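Long-range contacts in thiamine phosphate pyrophosphorylase (Bacteroides thetaiotaomicron VPI-5482, PDB 3CEU), which probably catalyses the formation of thiamine phosphate from its pyrimidine and thiazole precursors, a step of thiamine diphosphate biosynthesis: residues I4-P9 with V170-L175; H31-E36 with V58-F63; G73-A78 with H90-C95. One frame throughout, in Å; residues are numbered along the deposited sequence.

Contact 1: I4-P9 with V170-L175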
# COMPACT_ATOMS: atom_id res chain seq x y z
N ILE A 4 4.28 1.96 -1.36
CA ILE A 4 3.36 1.42 -0.37
C ILE A 4 3.34 -0.10 -0.41
O ILE A 4 3.31 -0.70 -1.49
CB ILE A 4 1.93 1.94 -0.62
CG1 ILE A 4 1.93 3.47 -0.63
CG2 ILE A 4 0.99 1.42 0.46
CD1 ILE A 4 0.66 4.08 -1.20
N VAL A 5 3.36 -0.71 0.77
CA VAL A 5 3.33 -2.17 0.91
C VAL A 5 2.04 -2.62 1.58
O VAL A 5 1.65 -2.07 2.61
CB VAL A 5 4.51 -2.69 1.78
CG1 VAL A 5 4.32 -4.18 2.07
CG2 VAL A 5 5.84 -2.46 1.06
N VAL A 6 1.37 -3.62 1.01
CA VAL A 6 0.16 -4.15 1.63
C VAL A 6 0.56 -5.46 2.31
O VAL A 6 1.34 -6.25 1.75
CB VAL A 6 -0.97 -4.46 0.61
CG1 VAL A 6 -2.21 -4.93 1.35
CG2 VAL A 6 -1.30 -3.23 -0.22
N THR A 7 0.06 -5.68 3.53
CA THR A 7 0.35 -6.91 4.27
C THR A 7 -0.27 -8.08 3.53
O THR A 7 -0.90 -7.91 2.49
CB THR A 7 -0.30 -6.94 5.67
OG1 THR A 7 -1.73 -6.94 5.51
CG2 THR A 7 0.12 -5.76 6.52
N THR A 8 -0.09 -9.26 4.09
CA THR A 8 -0.66 -10.49 3.55
C THR A 8 -2.06 -10.61 4.16
O THR A 8 -2.31 -10.10 5.26
CB THR A 8 0.15 -11.71 3.98
OG1 THR A 8 0.55 -11.56 5.35
CG2 THR A 8 1.38 -11.87 3.11
N PRO A 9 -2.99 -11.29 3.47
CA PRO A 9 -4.36 -11.45 3.97
C PRO A 9 -4.43 -12.21 5.30
O PRO A 9 -5.39 -12.06 6.05
CB PRO A 9 -5.05 -12.22 2.84
CG PRO A 9 -4.26 -11.84 1.62
CD PRO A 9 -2.84 -11.90 2.14
N VAL A 170 2.05 0.50 -5.23
CA VAL A 170 1.62 -0.39 -4.17
C VAL A 170 2.00 -1.82 -4.50
O VAL A 170 1.74 -2.29 -5.60
CB VAL A 170 0.10 -0.30 -3.96
CG1 VAL A 170 -0.32 -1.17 -2.78
CG2 VAL A 170 -0.27 1.17 -3.73
N VAL A 171 2.60 -2.51 -3.55
CA VAL A 171 3.03 -3.88 -3.80
C VAL A 171 2.58 -4.83 -2.69
O VAL A 171 2.37 -4.43 -1.55
CB VAL A 171 4.57 -3.93 -3.92
CG1 VAL A 171 5.04 -3.00 -5.02
CG2 VAL A 171 5.21 -3.54 -2.59
N LEU A 172 2.43 -6.10 -3.04
CA LEU A 172 2.04 -7.09 -2.05
C LEU A 172 2.76 -8.40 -2.34
O LEU A 172 3.70 -8.76 -1.64
CB LEU A 172 0.51 -7.28 -2.06
CG LEU A 172 -0.12 -7.81 -0.76
CD1 LEU A 172 -1.64 -7.63 -0.78
CD2 LEU A 172 0.24 -9.27 -0.58
N GLY A 173 2.33 -9.09 -3.39
CA GLY A 173 2.94 -10.37 -3.75
C GLY A 173 4.43 -10.36 -4.08
O GLY A 173 5.21 -11.13 -3.50
N ASP A 174 4.84 -9.49 -5.00
CA ASP A 174 6.24 -9.44 -5.39
C ASP A 174 7.18 -9.27 -4.20
O ASP A 174 8.39 -9.50 -4.31
CB ASP A 174 6.49 -8.30 -6.36
CG ASP A 174 7.95 -8.17 -6.71
OD1 ASP A 174 8.51 -9.14 -7.26
OD2 ASP A 174 8.54 -7.11 -6.42
N LEU A 175 6.61 -8.87 -3.07
CA LEU A 175 7.41 -8.67 -1.88
C LEU A 175 7.30 -9.82 -0.87
O LEU A 175 8.30 -10.48 -0.57
CB LEU A 175 7.03 -7.33 -1.23
CG LEU A 175 7.93 -6.85 -0.10
CD1 LEU A 175 7.81 -5.34 0.04
CD2 LEU A 175 7.52 -7.55 1.18

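Contact 2: H31-E36 with V58-F63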
# COMPACT_ATOMS: atom_id res chain seq x y z
N HIS A 31 -0.19 -0.79 4.45
CA HIS A 31 -1.63 -1.02 4.38
C HIS A 31 -1.94 -2.35 5.04
O HIS A 31 -1.63 -3.42 4.50
CB HIS A 31 -2.12 -1.00 2.93
CG HIS A 31 -2.60 0.35 2.48
ND1 HIS A 31 -3.93 0.61 2.19
CD2 HIS A 31 -1.95 1.52 2.31
CE1 HIS A 31 -4.07 1.88 1.87
NE2 HIS A 31 -2.88 2.46 1.93
N LEU A 32 -2.55 -2.28 6.22
CA LEU A 32 -2.93 -3.46 6.98
C LEU A 32 -4.23 -4.01 6.43
O LEU A 32 -5.29 -3.41 6.60
CB LEU A 32 -3.09 -3.09 8.46
CG LEU A 32 -3.52 -4.19 9.44
CD1 LEU A 32 -2.54 -5.36 9.37
CD2 LEU A 32 -3.57 -3.63 10.85
N ARG A 33 -4.14 -5.15 5.75
CA ARG A 33 -5.32 -5.78 5.18
C ARG A 33 -5.37 -7.25 5.59
O ARG A 33 -4.57 -8.06 5.12
CB ARG A 33 -5.30 -5.63 3.66
CG ARG A 33 -6.48 -6.23 2.90
CD ARG A 33 -6.43 -5.80 1.43
NE ARG A 33 -7.37 -6.53 0.58
CZ ARG A 33 -7.24 -7.81 0.24
NH1 ARG A 33 -6.22 -8.54 0.68
NH2 ARG A 33 -8.14 -8.37 -0.57
N LYS A 34 -6.29 -7.55 6.50
CA LYS A 34 -6.49 -8.91 7.02
C LYS A 34 -7.98 -9.23 6.90
O LYS A 34 -8.72 -9.17 7.89
CB LYS A 34 -6.09 -8.99 8.49
CG LYS A 34 -4.66 -8.58 8.79
CD LYS A 34 -3.67 -9.46 8.06
CE LYS A 34 -2.24 -9.17 8.48
NZ LYS A 34 -1.29 -10.01 7.70
N PRO A 35 -8.44 -9.59 5.69
CA PRO A 35 -9.84 -9.92 5.41
C PRO A 35 -10.48 -10.90 6.39
O PRO A 35 -9.90 -11.94 6.70
CB PRO A 35 -9.78 -10.51 4.00
CG PRO A 35 -8.55 -9.87 3.40
CD PRO A 35 -7.58 -9.91 4.53
N GLU A 36 -11.67 -10.57 6.87
CA GLU A 36 -12.42 -11.44 7.78
C GLU A 36 -11.55 -12.01 8.90
O GLU A 36 -11.34 -13.23 8.96
CB GLU A 36 -13.05 -12.60 7.00
CG GLU A 36 -14.00 -12.21 5.86
CD GLU A 36 -15.36 -11.72 6.34
OE1 GLU A 36 -16.01 -12.43 7.14
OE2 GLU A 36 -15.78 -10.63 5.89
N VAL A 58 -2.20 2.14 7.47
CA VAL A 58 -3.59 2.37 7.12
C VAL A 58 -4.24 1.00 7.23
O VAL A 58 -3.66 0.01 6.77
CB VAL A 58 -3.75 2.86 5.66
CG1 VAL A 58 -5.22 3.10 5.35
CG2 VAL A 58 -2.95 4.15 5.44
N THR A 59 -5.42 0.93 7.85
CA THR A 59 -6.08 -0.38 8.02
C THR A 59 -7.34 -0.54 7.18
O THR A 59 -8.12 0.40 7.02
CB THR A 59 -6.46 -0.63 9.50
OG1 THR A 59 -7.16 -1.87 9.60
CG2 THR A 59 -7.34 0.48 10.04
N HIS A 60 -7.53 -1.75 6.65
CA HIS A 60 -8.70 -2.04 5.84
C HIS A 60 -9.81 -2.69 6.66
O HIS A 60 -10.91 -2.91 6.16
CB HIS A 60 -8.33 -2.96 4.67
CG HIS A 60 -7.39 -2.35 3.68
ND1 HIS A 60 -7.44 -2.63 2.33
CD2 HIS A 60 -6.35 -1.49 3.85
CE1 HIS A 60 -6.47 -1.97 1.71
NE2 HIS A 60 -5.80 -1.27 2.61
N GLU A 61 -9.53 -2.99 7.91
CA GLU A 61 -10.54 -3.62 8.75
C GLU A 61 -10.58 -2.98 10.12
O GLU A 61 -9.67 -2.24 10.49
CB GLU A 61 -10.26 -5.13 8.86
CG GLU A 61 -10.61 -5.95 7.60
CD GLU A 61 -9.57 -5.87 6.49
OE1 GLU A 61 -9.94 -6.12 5.31
OE2 GLU A 61 -8.40 -5.57 6.78
N HIS A 62 -11.64 -3.25 10.88
CA HIS A 62 -11.76 -2.72 12.23
C HIS A 62 -11.21 -1.31 12.30
O HIS A 62 -10.13 -1.05 12.86
CB HIS A 62 -11.01 -3.62 13.19
CG HIS A 62 -11.40 -5.06 13.07
ND1 HIS A 62 -12.71 -5.48 13.18
CD2 HIS A 62 -10.67 -6.17 12.82
CE1 HIS A 62 -12.77 -6.79 13.01
NE2 HIS A 62 -11.54 -7.23 12.79
N PHE A 63 -11.97 -0.39 11.72
CA PHE A 63 -11.60 1.01 11.67
C PHE A 63 -11.41 1.63 13.05
O PHE A 63 -10.72 2.64 13.18
CB PHE A 63 -12.65 1.77 10.85
CG PHE A 63 -12.65 1.42 9.37
CD1 PHE A 63 -13.79 1.66 8.60
CD2 PHE A 63 -11.52 0.91 8.75
CE1 PHE A 63 -13.79 1.40 7.23
CE2 PHE A 63 -11.51 0.64 7.38
CZ PHE A 63 -12.65 0.88 6.61
O HOH W 1 -9.16 -4.16 0.73

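Contact 3: G73-A78 with H90-C95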
# COMPACT_ATOMS: atom_id res chain seq x y z
N GLY A 73 -4.73 6.20 9.12
CA GLY A 73 -6.09 6.37 8.66
C GLY A 73 -6.72 5.05 8.22
O GLY A 73 -6.25 3.97 8.59
N ILE A 74 -7.76 5.13 7.40
CA ILE A 74 -8.46 3.94 6.94
C ILE A 74 -8.60 3.88 5.41
O ILE A 74 -8.53 4.91 4.72
CB ILE A 74 -9.86 3.88 7.54
CG1 ILE A 74 -10.69 5.06 7.03
CG2 ILE A 74 -9.77 3.92 9.06
CD1 ILE A 74 -12.15 4.99 7.37
N HIS A 75 -8.80 2.67 4.90
CA HIS A 75 -8.98 2.45 3.47
C HIS A 75 -10.32 1.78 3.28
O HIS A 75 -10.47 0.61 3.61
CB HIS A 75 -7.88 1.54 2.92
CG HIS A 75 -7.80 1.54 1.43
ND1 HIS A 75 -7.30 2.62 0.72
CD2 HIS A 75 -8.14 0.61 0.51
CE1 HIS A 75 -7.33 2.34 -0.57
NE2 HIS A 75 -7.83 1.13 -0.72
N LEU A 76 -11.29 2.51 2.75
CA LEU A 76 -12.61 1.93 2.55
C LEU A 76 -12.55 0.81 1.52
O LEU A 76 -11.81 0.88 0.55
CB LEU A 76 -13.58 3.02 2.09
CG LEU A 76 -13.55 4.26 2.97
CD1 LEU A 76 -14.50 5.31 2.41
CD2 LEU A 76 -13.92 3.89 4.39
N ASN A 77 -13.34 -0.24 1.74
CA ASN A 77 -13.35 -1.36 0.81
C ASN A 77 -14.66 -2.12 0.88
O ASN A 77 -15.51 -1.84 1.72
CB ASN A 77 -12.16 -2.28 1.09
CG ASN A 77 -12.24 -2.93 2.45
OD1 ASN A 77 -12.98 -3.89 2.65
ND2 ASN A 77 -11.47 -2.41 3.40
N ALA A 78 -14.82 -3.09 -0.02
CA ALA A 78 -16.05 -3.87 -0.10
C ALA A 78 -16.59 -4.33 1.26
O ALA A 78 -17.76 -4.12 1.56
CB ALA A 78 -15.84 -5.08 -1.00
N HIS A 90 -7.09 10.37 7.90
CA HIS A 90 -6.73 9.95 6.55
C HIS A 90 -7.66 8.85 6.04
O HIS A 90 -7.81 7.80 6.66
CB HIS A 90 -5.28 9.46 6.55
CG HIS A 90 -4.74 9.18 5.18
ND1 HIS A 90 -5.09 8.06 4.45
CD2 HIS A 90 -3.89 9.89 4.40
CE1 HIS A 90 -4.48 8.09 3.28
NE2 HIS A 90 -3.74 9.19 3.22
N VAL A 91 -8.31 9.11 4.92
CA VAL A 91 -9.20 8.13 4.34
C VAL A 91 -8.72 7.90 2.92
O VAL A 91 -8.21 8.82 2.28
CB VAL A 91 -10.65 8.63 4.33
CG1 VAL A 91 -10.76 9.88 3.49
CG2 VAL A 91 -11.58 7.54 3.80
N SER A 92 -8.88 6.67 2.43
CA SER A 92 -8.46 6.32 1.07
C SER A 92 -9.31 5.17 0.57
O SER A 92 -9.94 4.47 1.36
CB SER A 92 -7.00 5.89 1.07
OG SER A 92 -6.83 4.69 1.79
N CYS A 93 -9.30 4.96 -0.75
CA CYS A 93 -10.07 3.88 -1.38
C CYS A 93 -9.46 3.47 -2.72
O CYS A 93 -8.54 4.11 -3.21
CB CYS A 93 -11.51 4.32 -1.63
SG CYS A 93 -11.67 5.44 -3.03
N SER A 94 -10.01 2.42 -3.30
CA SER A 94 -9.53 1.92 -4.58
C SER A 94 -10.46 2.28 -5.73
O SER A 94 -11.69 2.32 -5.58
CB SER A 94 -9.38 0.40 -4.52
OG SER A 94 -8.42 0.01 -3.56
N CYS A 95 -9.87 2.55 -6.89
CA CYS A 95 -10.65 2.86 -8.07
C CYS A 95 -10.18 1.88 -9.14
O CYS A 95 -9.04 1.41 -9.08
CB CYS A 95 -10.43 4.32 -8.50
SG CYS A 95 -10.96 5.57 -7.27
O HOH W 2 -12.05 0.87 -2.34

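Contact 1: I4-P9 with V170-L175
Ile4 O is held by two successive residues of the neighbouring strand: Val171 N donates a 2.8 Å hydrogen bond to it, and the CA-H of Val170 comes up beside that bond, with Val170 CA 3.2 Å from Ile4 O. Two residues further on the roles are exchanged, and Val6 N gives a nearly straight bond to Val171 O, 2.9 Å long with 170° at the hydrogen. Around these bonds the side chains divide between two faces. On the face of Ile4 and Val170, Val6 CG2 presses on Val170 CG1 at 3.4 Å, closer than methyl groups usually come. On the other face Val5 CG2 touches both Val171 CG2 and Leu175 CD1, the latter at 3.6 Å, and Leu175 continues the packing onto Val190 and Phe194 of helix 188-201. Past the strand end, Leu172 at the N-cap of helix 173-176 swings its chain back over the first segment. With CG anti to the backbone N (chi1 -156°), Leu172 CG lies 3.3 Å from both Val6 O, which also accepts a bond from Trp176 NE1, and Thr7 O; Leu172 CD1 meets Val6 CG1 at 3.5 Å. Replacing this leucine by an alanine would probably open a gap beside Val6 and strip apolar cover from the Val6 and Thr7 carbonyls. Parallel pairing of the first strand with the last, as here, is what closes a TIM barrel.

Contact 2: H31-E36 with V58-F63
His31, on strand 29-32, and His60, just past the end of the parallel strand 57-59, meet at their ring rims; the two strands are joined through helix 39-48 in one beta-alpha-beta unit of the barrel. His31 ND1 and His60 NE2 share a 2.7 Å hydrogen bond in which either could be the donor; it runs at the edge of both rings, whose planes stand 82° apart. Each ring also has an aliphatic carbon over one face. Val58 CB sits 3.9 Å from the centroid of the His31 ring, almost on its normal, and Arg33 CB lies over the His60 ring, offset toward its rim. The ring-to-ring bond and these carbons probably limit how far the imidazoles can turn, while the backbone bonds Leu32 N to Val58 O and His60 N to Leu32 O set the strand register. The remaining nitrogens are engaged too: His31 NE2 bonds to Tyr110 OH, while His60 ND1 and Arg33 NE are bridged by a water, 2.8 Å from His60 ND1 and at the edge of the guanidinium. His60 stacks in addition on His75 of the next strand. Glu61, the other large contributor, works beyond the strand ends, where the two chains no longer pair backbone to backbone. Its side chain folds back at chi2 (79°), which brings the carboxylate against the backbone of Arg33, Lys34 and Pro35. There Lys34 N donates to Glu61 OE2 over 2.9 Å, approaching from above the carboxylate plane, 53° out of it.

Contact 3: G73-A78 with H90-C95
His75 reaches across to the 90-95 strand and lies along three of its residues, making the tight part of this contact. With CG anti to the backbone N (chi1 -166°), its ring extends over to that strand, where the hydroxyls of Ser92 and Ser94, on either side of Cys93 in sequence, meet its nitrogens. His75 NE2 and Ser94 OG are 3.1 Å apart in a nearly straight bond lying in the ring plane; His75 ND1 faces Ser92 OG, modelled at 2.4 Å, so short that the exact length is doubtful. Cys93 CA packs over a face of the ring. Phe112, from the strand beyond, meets the same ring at a slant. The backbones also come close at the start of the pairing: Ile74 N donates to His90 O, and Gly73 CA comes within 3.0 Å of that same oxygen, in a spot where a beta carbon on Gly73 would collide with it.

The opposite face of the sheet, with Ile74 and Val91, is looser. Ile74 CG1 and Val91 CG2 stand 4.2 Å apart, and Leu76 CG reaches the same methyl, Val91 CG2, at 3.9 Å; both Leu76 and Val91 are partly exposed. Direct backbone pairing stops after Leu76 N bonds to Ser92 O, and a water takes over, donating to Leu76 O and accepting from Ser94 N at 2.7 Å. These neighbouring parallel strands of the TIM barrel are joined without a helix, unlike the usual beta-alpha-beta unit. The Ser94 bond and Cys93 CA over the ring probably fix the rotation of the imidazole; Ser92 would add to this if its distance is right, and either partner could be the donor at both hydroxyls.

Overall arrangement
From the N terminus, the chain lays down strand 2-6, whose partner in contact 1 arrives only with strand 168-171, so that contact closes the longest loop and the barrel itself. Contacts 2 and 3 are both nested inside it and follow one another in series: contact 2 closes over helix 39-48 before contact 3 opens, and contact 3 spans a short helix-free connection. All belong to one parallel eight-stranded sheet. Contact 1 touches contact 2 through neighbouring strands 2-6 and 29-32, and contact 2 touches contact 3 through strands 57-59 and 73-75. Contacts 1 and 3 do not meet, their nearest atoms being about 8 Å apart.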